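Local structure of manganese-binding protein (Chlamydia trachomatis, 6NSI) at residues D46-S51 and R68-G73; K160-V165 and R177-D182; Y173-Y178 and G188-R193. The protein binds iron(II), manganese(II) and nickel(II), with a preference for iron(II), and delivers them to the membrane permease of an ABC transporter for import. One frame throughout, in Å; residues are numbered along the deposited sequence.

Contact 1: D46-S51 and R68-G73; sequences DRMAMS and RKHLEG
Met48, on helix 44-50, reaches across to His70 and Leu71 on helix 65-71. The two helices are successive connections of a parallel alpha/beta sheet: 44-50 leads from strand 24-27 to 54-56, and 65-71 leads on to 77-79, completing a beta-alpha-beta unit. Along 68-73, His70 comes first. Its CB lies 3.5 Å from Met48 SD. The sulfur is 4.9 Å from the centroid of the His70 ring, 54° off the ring normal, so the sulfur-aromatic approach is oblique. The two side chains cross at about a right angle. The imidazole is gripped at both nitrogens from outside the two segments: ND1 bonds to Ser66 O and NE2 to Glu45 OE2. These bonds limit rotation of the ring, and the carboxylate probably polarises it. Leu71 comes next. It reaches Met48 with one methyl, while its side chain also touches Ile54 and Cys56 on strand 54-56. Met48 likewise touches Leu5 and Ile54, so both helices share the cover of this sheet. The Met48 chain is extended beyond CG, with chi2 176° and chi3 -176°, which carries the terminal methyl past the sulfur to the leucine. There Met48 CE meets Leu71 CD2 at 4.0 Å.

Contact 2: K160-V165 and R177-D182; sequences KNRYLV and RYLSSD
A single water joins Arg162 to Leu179, and no direct hydrogen bond crosses this contact. Water 1 accepts from Arg162 NH1 at 3.0 Å and donates to Leu179 O at 2.8 Å. It sits at the guanidinium edge, in the plane of the group. The Arg162 side chain is extended from CG to NE, and its aliphatic part runs past the same carbonyl, with Arg162 CD 3.6 Å from Leu179 O. The guanidinium has another hold outside the two segments, since NE donates to Ile157 O. Arg162 is also the centre of an inverse gamma turn, closed by Tyr163 N bonding to Asn161 O at 2.8 Å. The chain then enters strand 164-165, which forms a beta-alpha-beta unit with helix 172-178 and the parallel strand 194-195. The loop between strand 164-165 and the helix carries His168, an iron ligand in this structure.

The apolar half of the contact lies between two leucines. Leu164 CB touches Leu179 CD1 at 3.9 Å. With CG anti to the backbone N (chi1 178°), Leu164 also sets CD2 4.1 Å from Leu179 CD1. The side chains cross at about a right angle. Leu164 also touches Phe174 and Thr175 of helix 172-178 and Phe171 just before it. The chemistry is therefore divided: leucine packing joins the buried parts, while the water gives the Leu179 carbonyl a hydrogen bond and links it to Arg162 NH1.

Contact 3: Y173-Y178 and G188-R193; sequences YFTRRY and GEWRSR
Trp190 lies against Arg176, and Arg193 against Thr175, where the 3-10 segment 189-193 packs on helix 172-178. It lies in the return from helix 172-178, through helix 182-187, to strand 194-195, the second half of a beta-alpha-beta crossover. The main interaction is CH-pi. Arg176 CG sits 3.5 Å from the centroid of the five-membered ring of Trp190, only 5° off its normal. Arg176 CG is anti to the backbone N (chi1 -167°), which brings the aliphatic chain over the indole. CD continues across the same face, 3.7 Å from Trp190 NE1. The chain then bends at chi3, and the guanidinium plane stands 67° from the ring plane, so the charged group does not stack on it. Arg191 lies over the opposite face, its CG near the rim and Trp190 CZ2 facing the centre of its guanidinium.

Polar bonds come from outside the two segments. Arg176 NH1 bonds to Asp91 O, and Thr175 OG1 to Phe171 O. Arg193 NE bonds to Arg162 O, and NH1 forms a salt bridge with Glu184. Apolar packing completes the contact. Thr175 CG2 lies at the edge of the indole, near its plane, and touches Arg193 CB at 3.6 Å.

From the N terminus, contact 1 closes first, joining helices 44-50 and 65-71 around strand 54-56 of the four-stranded sheet. It is complete before the others begin and lies across the chain's centre from them, its centre about 39 Å from that of contact 2 and about 35 Å from that of contact 3. Contact 2 then joins the entry to strand 164-165 to the chain at Leu179, following helix 172-178. Contact 3 begins on the stretch where contact 2 ends, and the two share Arg177 and Tyr178, so their loops follow one another. Contact 3 ties the helix to the approach to strand 194-195. A probable hydrogen bond from Ser180 OG to Thr175 O links this pair.

Contact 1: D46-S51 and R68-G73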
loop_
_atom_site.group_PDB
_atom_site.type_symbol
_atom_site.label_atom_id
_atom_site.label_comp_id
_atom_site.label_asym_id
_atom_site.label_seq_id
_atom_site.Cartn_x
_atom_site.Cartn_y
_atom_site.Cartn_z
ATOM N N ASP A 46 16.276 -19.123 -7.158
ATOM C CA ASP A 46 17.194 -19.576 -6.119
ATOM C C ASP A 46 16.935 -18.877 -4.793
ATOM O O ASP A 46 17.145 -19.474 -3.730
ATOM C CB ASP A 46 18.643 -19.348 -6.552
ATOM C CG ASP A 46 18.979 -20.033 -7.862
ATOM O OD1 ASP A 46 18.523 -21.182 -8.084
ATOM O OD2 ASP A 46 19.709 -19.418 -8.666
ATOM N N ARG A 47 16.501 -17.610 -4.834
ATOM C CA ARG A 47 16.133 -16.920 -3.602
ATOM C C ARG A 47 14.961 -17.622 -2.930
ATOM O O ARG A 47 14.940 -17.788 -1.704
ATOM C CB ARG A 47 15.799 -15.456 -3.904
ATOM C CG ARG A 47 17.021 -14.653 -4.275
ATOM C CD ARG A 47 16.698 -13.310 -4.914
ATOM N NE ARG A 47 17.930 -12.559 -5.147
ATOM C CZ ARG A 47 18.414 -12.246 -6.347
ATOM N NH1 ARG A 47 17.767 -12.588 -7.460
ATOM N NH2 ARG A 47 19.550 -11.566 -6.427
ATOM N N MET A 48 13.989 -18.074 -3.727
ATOM C CA MET A 48 12.899 -18.862 -3.168
ATOM C C MET A 48 13.404 -20.203 -2.653
ATOM O O MET A 48 12.997 -20.657 -1.576
ATOM C CB MET A 48 11.815 -19.064 -4.221
ATOM C CG MET A 48 11.083 -17.763 -4.618
ATOM S SD MET A 48 9.903 -18.075 -5.950
ATOM C CE MET A 48 9.315 -16.386 -6.267
ATOM N N ALA A 49 14.304 -20.836 -3.409
ATOM C CA ALA A 49 14.762 -22.179 -3.071
ATOM C C ALA A 49 15.522 -22.198 -1.747
ATOM O O ALA A 49 15.325 -23.104 -0.926
ATOM C CB ALA A 49 15.625 -22.722 -4.207
ATOM N N MET A 50 16.391 -21.208 -1.511
ATOM C CA MET A 50 17.137 -21.165 -0.255
ATOM C C MET A 50 16.324 -20.644 0.933
ATOM O O MET A 50 16.813 -20.716 2.067
ATOM C CB MET A 50 18.396 -20.308 -0.420
ATOM C CG MET A 50 18.166 -18.818 -0.212
ATOM S SD MET A 50 19.591 -17.803 -0.669
ATOM C CE MET A 50 19.685 -18.125 -2.433
ATOM N N SER A 51 15.110 -20.139 0.719
ATOM C CA SER A 51 14.343 -19.518 1.790
ATOM C C SER A 51 13.474 -20.526 2.538
ATOM O O SER A 51 13.105 -21.580 2.015
ATOM C CB SER A 51 13.469 -18.399 1.228
ATOM O OG SER A 51 14.262 -17.251 1.003
ATOM N N ARG A 68 3.251 -16.655 -10.405
ATOM C CA ARG A 68 2.209 -17.661 -10.215
ATOM C C ARG A 68 2.756 -19.081 -10.347
ATOM O O ARG A 68 2.327 -19.978 -9.611
ATOM C CB ARG A 68 1.069 -17.441 -11.201
ATOM C CG ARG A 68 0.104 -16.346 -10.818
ATOM C CD ARG A 68 -0.517 -15.752 -12.069
ATOM N NE ARG A 68 -1.929 -16.102 -12.214
ATOM C CZ ARG A 68 -2.929 -15.405 -11.679
ATOM N NH1 ARG A 68 -2.667 -14.323 -10.956
ATOM N NH2 ARG A 68 -4.189 -15.792 -11.859
ATOM N N LYS A 69 3.697 -19.311 -11.281
ATOM C CA LYS A 69 4.309 -20.641 -11.416
ATOM C C LYS A 69 4.946 -21.080 -10.108
ATOM O O LYS A 69 4.781 -22.228 -9.669
ATOM C CB LYS A 69 5.383 -20.662 -12.510
ATOM C CG LYS A 69 4.967 -20.218 -13.898
ATOM C CD LYS A 69 6.140 -20.282 -14.915
ATOM C CE LYS A 69 7.474 -19.758 -14.341
ATOM N NZ LYS A 69 8.131 -18.653 -15.132
ATOM N N HIS A 70 5.687 -20.166 -9.475
ATOM C CA HIS A 70 6.530 -20.484 -8.335
ATOM C C HIS A 70 5.819 -20.360 -6.997
ATOM O O HIS A 70 6.282 -20.948 -6.015
ATOM C CB HIS A 70 7.765 -19.580 -8.342
ATOM C CG HIS A 70 8.698 -19.840 -9.485
ATOM N ND1 HIS A 70 8.470 -19.362 -10.759
ATOM C CD2 HIS A 70 9.860 -20.532 -9.544
ATOM C CE1 HIS A 70 9.452 -19.751 -11.555
ATOM N NE2 HIS A 70 10.309 -20.460 -10.841
ATOM N N LEU A 71 4.715 -19.619 -6.927
ATOM C CA LEU A 71 4.057 -19.344 -5.655
ATOM C C LEU A 71 2.799 -20.170 -5.433
ATOM O O LEU A 71 2.517 -20.564 -4.295
ATOM C CB LEU A 71 3.700 -17.858 -5.552
ATOM C CG LEU A 71 4.836 -16.837 -5.561
ATOM C CD1 LEU A 71 4.264 -15.408 -5.420
ATOM C CD2 LEU A 71 5.853 -17.151 -4.476
ATOM N N GLU A 72 2.025 -20.418 -6.489
ATOM C CA GLU A 72 0.798 -21.194 -6.369
ATOM C C GLU A 72 1.150 -22.646 -6.053
ATOM O O GLU A 72 1.890 -23.292 -6.803
ATOM C CB GLU A 72 -0.026 -21.076 -7.656
ATOM C CG GLU A 72 -0.752 -19.717 -7.776
ATOM C CD GLU A 72 -1.393 -19.441 -9.143
ATOM O OE1 GLU A 72 -1.105 -20.165 -10.121
ATOM O OE2 GLU A 72 -2.186 -18.476 -9.240
ATOM N N GLY A 73 0.656 -23.148 -4.922
ATOM C CA GLY A 73 0.956 -24.502 -4.491
ATOM C C GLY A 73 2.261 -24.668 -3.742
ATOM O O GLY A 73 2.626 -25.802 -3.403
#

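Contact 2: K160-V165 and R177-D182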
loop_
_atom_site.group_PDB
_atom_site.type_symbol
_atom_site.label_atom_id
_atom_site.label_comp_id
_atom_site.label_asym_id
_atom_site.label_seq_id
_atom_site.Cartn_x
_atom_site.Cartn_y
_atom_site.Cartn_z
ATOM N N LYS A 160 -14.146 19.996 3.031
ATOM C CA LYS A 160 -14.292 20.407 1.633
ATOM C C LYS A 160 -13.085 20.022 0.767
ATOM O O LYS A 160 -13.186 20.074 -0.466
ATOM C CB LYS A 160 -14.524 21.929 1.550
ATOM C CG LYS A 160 -13.282 22.750 1.937
ATOM C CD LYS A 160 -13.395 24.237 1.595
ATOM C CE LYS A 160 -12.043 24.924 1.824
ATOM N NZ LYS A 160 -12.129 26.401 1.961
ATOM N N ASN A 161 -11.957 19.648 1.363
ATOM C CA ASN A 161 -10.755 19.304 0.610
ATOM C C ASN A 161 -10.444 17.810 0.598
ATOM O O ASN A 161 -9.415 17.420 0.028
ATOM C CB ASN A 161 -9.537 20.028 1.178
ATOM C CG ASN A 161 -9.547 21.519 0.928
ATOM O OD1 ASN A 161 -10.300 22.040 0.098
ATOM N ND2 ASN A 161 -8.669 22.220 1.641
ATOM N N ARG A 162 -11.296 16.968 1.201
ATOM C CA ARG A 162 -11.009 15.538 1.385
ATOM C C ARG A 162 -11.339 14.775 0.104
ATOM O O ARG A 162 -12.282 13.985 0.021
ATOM C CB ARG A 162 -11.782 14.993 2.578
ATOM C CG ARG A 162 -11.162 15.393 3.912
ATOM C CD ARG A 162 -12.107 15.063 5.095
ATOM N NE ARG A 162 -11.744 15.851 6.282
ATOM C CZ ARG A 162 -12.320 15.726 7.476
ATOM N NH1 ARG A 162 -13.304 14.851 7.652
ATOM N NH2 ARG A 162 -11.916 16.479 8.497
ATOM N N TYR A 163 -10.535 15.041 -0.921
ATOM C CA TYR A 163 -10.732 14.479 -2.255
ATOM C C TYR A 163 -9.330 14.243 -2.785
ATOM O O TYR A 163 -8.579 15.210 -2.990
ATOM C CB TYR A 163 -11.534 15.431 -3.159
ATOM C CG TYR A 163 -12.955 15.614 -2.672
ATOM C CD1 TYR A 163 -13.940 14.696 -3.006
ATOM C CD2 TYR A 163 -13.297 16.680 -1.842
ATOM C CE1 TYR A 163 -15.246 14.833 -2.540
ATOM C CE2 TYR A 163 -14.598 16.836 -1.366
ATOM C CZ TYR A 163 -15.563 15.909 -1.722
ATOM O OH TYR A 163 -16.842 16.050 -1.262
ATOM N N LEU A 164 -8.966 12.968 -2.939
ATOM C CA LEU A 164 -7.587 12.541 -3.158
ATOM C C LEU A 164 -7.405 12.076 -4.602
ATOM O O LEU A 164 -7.861 10.987 -4.978
ATOM C CB LEU A 164 -7.210 11.431 -2.173
ATOM C CG LEU A 164 -5.798 10.853 -2.325
ATOM C CD1 LEU A 164 -4.729 11.943 -2.168
ATOM C CD2 LEU A 164 -5.620 9.734 -1.317
ATOM N N VAL A 165 -6.716 12.888 -5.400
ATOM C CA VAL A 165 -6.479 12.586 -6.811
ATOM C C VAL A 165 -5.042 12.095 -6.948
ATOM O O VAL A 165 -4.097 12.849 -6.693
ATOM C CB VAL A 165 -6.734 13.814 -7.705
ATOM C CG1 VAL A 165 -6.478 13.457 -9.182
ATOM C CG2 VAL A 165 -8.165 14.349 -7.517
ATOM N N ARG A 177 -10.452 4.620 5.195
ATOM C CA ARG A 177 -10.158 4.704 6.623
ATOM C C ARG A 177 -10.019 6.145 7.102
ATOM O O ARG A 177 -10.652 6.536 8.086
ATOM C CB ARG A 177 -8.881 3.930 6.972
ATOM C CG ARG A 177 -8.532 4.102 8.484
ATOM C CD ARG A 177 -7.695 2.975 9.038
ATOM N NE ARG A 177 -7.536 3.009 10.497
ATOM C CZ ARG A 177 -8.353 2.396 11.361
ATOM N NH1 ARG A 177 -9.413 1.717 10.923
ATOM N NH2 ARG A 177 -8.120 2.449 12.674
ATOM N N TYR A 178 -9.175 6.943 6.437
ATOM C CA TYR A 178 -8.687 8.195 7.011
ATOM C C TYR A 178 -9.370 9.440 6.483
ATOM O O TYR A 178 -9.260 10.496 7.113
ATOM C CB TYR A 178 -7.187 8.375 6.745
ATOM C CG TYR A 178 -6.329 7.304 7.357
ATOM C CD1 TYR A 178 -6.285 7.123 8.739
ATOM C CD2 TYR A 178 -5.570 6.463 6.548
ATOM C CE1 TYR A 178 -5.500 6.130 9.302
ATOM C CE2 TYR A 178 -4.781 5.478 7.091
ATOM C CZ TYR A 178 -4.738 5.314 8.470
ATOM O OH TYR A 178 -3.944 4.311 8.998
ATOM N N LEU A 179 -9.997 9.369 5.317
ATOM C CA LEU A 179 -10.552 10.550 4.676
ATOM C C LEU A 179 -12.070 10.571 4.715
ATOM O O LEU A 179 -12.680 11.560 4.278
ATOM C CB LEU A 179 -10.058 10.643 3.218
ATOM C CG LEU A 179 -8.558 10.916 3.028
ATOM C CD1 LEU A 179 -8.203 11.073 1.543
ATOM C CD2 LEU A 179 -8.085 12.125 3.821
ATOM N N SER A 180 -12.695 9.517 5.232
ATOM C CA SER A 180 -14.130 9.325 5.116
ATOM C C SER A 180 -14.760 9.152 6.487
ATOM O O SER A 180 -14.117 8.684 7.427
ATOM C CB SER A 180 -14.446 8.110 4.256
ATOM O OG SER A 180 -13.614 8.123 3.090
ATOM N N SER A 181 -16.036 9.498 6.563
ATOM C CA SER A 181 -16.835 9.385 7.773
ATOM C C SER A 181 -17.414 7.982 7.915
ATOM O O SER A 181 -17.485 7.208 6.953
ATOM C CB SER A 181 -17.978 10.390 7.748
ATOM O OG SER A 181 -18.975 9.944 6.837
ATOM N N ASP A 182 -17.847 7.671 9.142
ATOM C CA ASP A 182 -18.560 6.422 9.387
ATOM C C ASP A 182 -19.749 6.278 8.446
ATOM O O ASP A 182 -20.002 5.189 7.916
ATOM C CB ASP A 182 -19.017 6.356 10.851
ATOM C CG ASP A 182 -17.889 5.975 11.799
ATOM O OD1 ASP A 182 -16.726 5.959 11.348
ATOM O OD2 ASP A 182 -18.155 5.687 12.988
HETATM O O HOH W 1 -14.556 12.833 5.844
#

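Contact 3: Y173-Y178 and G188-R193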
loop_
_atom_site.group_PDB
_atom_site.type_symbol
_atom_site.label_atom_id
_atom_site.label_comp_id
_atom_site.label_asym_id
_atom_site.label_seq_id
_atom_site.Cartn_x
_atom_site.Cartn_y
_atom_site.Cartn_z
ATOM N N TYR A 173 -7.984 2.063 0.228
ATOM C CA TYR A 173 -8.082 1.705 1.647
ATOM C C TYR A 173 -7.760 2.897 2.541
ATOM O O TYR A 173 -8.457 3.155 3.532
ATOM C CB TYR A 173 -7.151 0.535 1.966
ATOM C CG TYR A 173 -7.576 -0.745 1.292
ATOM C CD1 TYR A 173 -6.995 -1.144 0.091
ATOM C CD2 TYR A 173 -8.556 -1.549 1.851
ATOM C CE1 TYR A 173 -7.375 -2.317 -0.531
ATOM C CE2 TYR A 173 -8.955 -2.715 1.235
ATOM C CZ TYR A 173 -8.362 -3.104 0.049
ATOM O OH TYR A 173 -8.755 -4.273 -0.566
ATOM N N PHE A 174 -6.672 3.600 2.221
ATOM C CA PHE A 174 -6.299 4.837 2.892
ATOM C C PHE A 174 -7.476 5.805 2.958
ATOM O O PHE A 174 -7.787 6.375 4.015
ATOM C CB PHE A 174 -5.112 5.442 2.112
ATOM C CG PHE A 174 -4.558 6.717 2.682
ATOM C CD1 PHE A 174 -5.114 7.957 2.342
ATOM C CD2 PHE A 174 -3.444 6.683 3.507
ATOM C CE1 PHE A 174 -4.594 9.121 2.850
ATOM C CE2 PHE A 174 -2.910 7.846 4.026
ATOM C CZ PHE A 174 -3.478 9.073 3.688
ATOM N N THR A 175 -8.129 6.017 1.815
ATOM C CA THR A 175 -9.204 6.996 1.712
ATOM C C THR A 175 -10.413 6.581 2.544
ATOM O O THR A 175 -11.036 7.412 3.216
ATOM C CB THR A 175 -9.607 7.141 0.244
ATOM O OG1 THR A 175 -8.499 7.665 -0.526
ATOM C CG2 THR A 175 -10.845 8.032 0.115
ATOM N N ARG A 176 -10.779 5.303 2.466
ATOM C CA ARG A 176 -11.914 4.783 3.226
ATOM C C ARG A 176 -11.677 4.907 4.735
ATOM O O ARG A 176 -12.589 5.275 5.487
ATOM C CB ARG A 176 -12.164 3.322 2.819
ATOM C CG ARG A 176 -13.508 2.723 3.296
ATOM C CD ARG A 176 -13.618 1.212 2.967
ATOM N NE ARG A 176 -12.553 0.427 3.601
ATOM C CZ ARG A 176 -12.443 -0.910 3.551
ATOM N NH1 ARG A 176 -13.337 -1.641 2.879
ATOM N NH2 ARG A 176 -11.435 -1.527 4.181
ATOM N N ARG A 177 -10.452 4.620 5.195
ATOM C CA ARG A 177 -10.158 4.704 6.623
ATOM C C ARG A 177 -10.019 6.145 7.102
ATOM O O ARG A 177 -10.652 6.536 8.086
ATOM C CB ARG A 177 -8.881 3.930 6.972
ATOM C CG ARG A 177 -8.532 4.102 8.484
ATOM C CD ARG A 177 -7.695 2.975 9.038
ATOM N NE ARG A 177 -7.536 3.009 10.497
ATOM C CZ ARG A 177 -8.353 2.396 11.361
ATOM N NH1 ARG A 177 -9.413 1.717 10.923
ATOM N NH2 ARG A 177 -8.120 2.449 12.674
ATOM N N TYR A 178 -9.175 6.943 6.437
ATOM C CA TYR A 178 -8.687 8.195 7.011
ATOM C C TYR A 178 -9.370 9.440 6.483
ATOM O O TYR A 178 -9.260 10.496 7.113
ATOM C CB TYR A 178 -7.187 8.375 6.745
ATOM C CG TYR A 178 -6.329 7.304 7.357
ATOM C CD1 TYR A 178 -6.285 7.123 8.739
ATOM C CD2 TYR A 178 -5.570 6.463 6.548
ATOM C CE1 TYR A 178 -5.500 6.130 9.302
ATOM C CE2 TYR A 178 -4.781 5.478 7.091
ATOM C CZ TYR A 178 -4.738 5.314 8.470
ATOM O OH TYR A 178 -3.944 4.311 8.998
ATOM N N GLY A 188 -20.896 3.531 1.474
ATOM C CA GLY A 188 -20.063 3.405 0.300
ATOM C C GLY A 188 -19.808 4.708 -0.433
ATOM O O GLY A 188 -19.062 4.708 -1.431
ATOM N N GLU A 189 -20.383 5.823 0.029
ATOM C CA GLU A 189 -20.087 7.097 -0.614
ATOM C C GLU A 189 -18.692 7.616 -0.285
ATOM O O GLU A 189 -18.333 8.695 -0.761
ATOM C CB GLU A 189 -21.154 8.130 -0.246
ATOM C CG GLU A 189 -22.360 8.053 -1.184
ATOM C CD GLU A 189 -23.625 8.648 -0.598
ATOM O OE1 GLU A 189 -23.543 9.381 0.421
ATOM O OE2 GLU A 189 -24.709 8.367 -1.163
ATOM N N TRP A 190 -17.920 6.884 0.525
ATOM C CA TRP A 190 -16.508 7.189 0.692
ATOM C C TRP A 190 -15.780 7.190 -0.646
ATOM O O TRP A 190 -14.815 7.938 -0.824
ATOM C CB TRP A 190 -15.866 6.173 1.643
ATOM C CG TRP A 190 -15.747 4.782 1.083
ATOM C CD1 TRP A 190 -16.609 3.741 1.286
ATOM C CD2 TRP A 190 -14.705 4.275 0.221
ATOM N NE1 TRP A 190 -16.167 2.619 0.616
ATOM C CE2 TRP A 190 -15.003 2.922 -0.044
ATOM C CE3 TRP A 190 -13.549 4.834 -0.343
ATOM C CZ2 TRP A 190 -14.192 2.120 -0.858
ATOM C CZ3 TRP A 190 -12.743 4.030 -1.158
ATOM C CH2 TRP A 190 -13.073 2.694 -1.407
ATOM N N ARG A 191 -16.236 6.366 -1.595
ATOM C CA ARG A 191 -15.589 6.259 -2.900
ATOM C C ARG A 191 -15.587 7.580 -3.657
ATOM O O ARG A 191 -14.723 7.792 -4.510
ATOM C CB ARG A 191 -16.274 5.170 -3.728
ATOM C CG ARG A 191 -15.929 3.758 -3.307
ATOM C CD ARG A 191 -16.063 2.822 -4.490
ATOM N NE ARG A 191 -15.202 1.647 -4.410
ATOM C CZ ARG A 191 -15.578 0.481 -3.882
ATOM N NH1 ARG A 191 -16.799 0.349 -3.365
ATOM N NH2 ARG A 191 -14.732 -0.549 -3.862
ATOM N N SER A 192 -16.513 8.492 -3.348
ATOM C CA SER A 192 -16.442 9.822 -3.953
ATOM C C SER A 192 -15.152 10.561 -3.592
ATOM O O SER A 192 -14.782 11.527 -4.278
ATOM C CB SER A 192 -17.654 10.653 -3.520
ATOM O OG SER A 192 -17.419 11.190 -2.224
ATOM N N ARG A 193 -14.441 10.121 -2.551
ATOM C CA ARG A 193 -13.304 10.870 -2.023
ATOM C C ARG A 193 -11.950 10.547 -2.665
ATOM O O ARG A 193 -10.946 11.171 -2.292
ATOM C CB ARG A 193 -13.222 10.661 -0.507
ATOM C CG ARG A 193 -14.587 10.845 0.176
ATOM C CD ARG A 193 -14.428 11.379 1.582
ATOM N NE ARG A 193 -14.283 12.806 1.424
ATOM C CZ ARG A 193 -15.189 13.694 1.789
ATOM N NH1 ARG A 193 -16.288 13.303 2.392
ATOM N NH2 ARG A 193 -14.968 14.976 1.540
#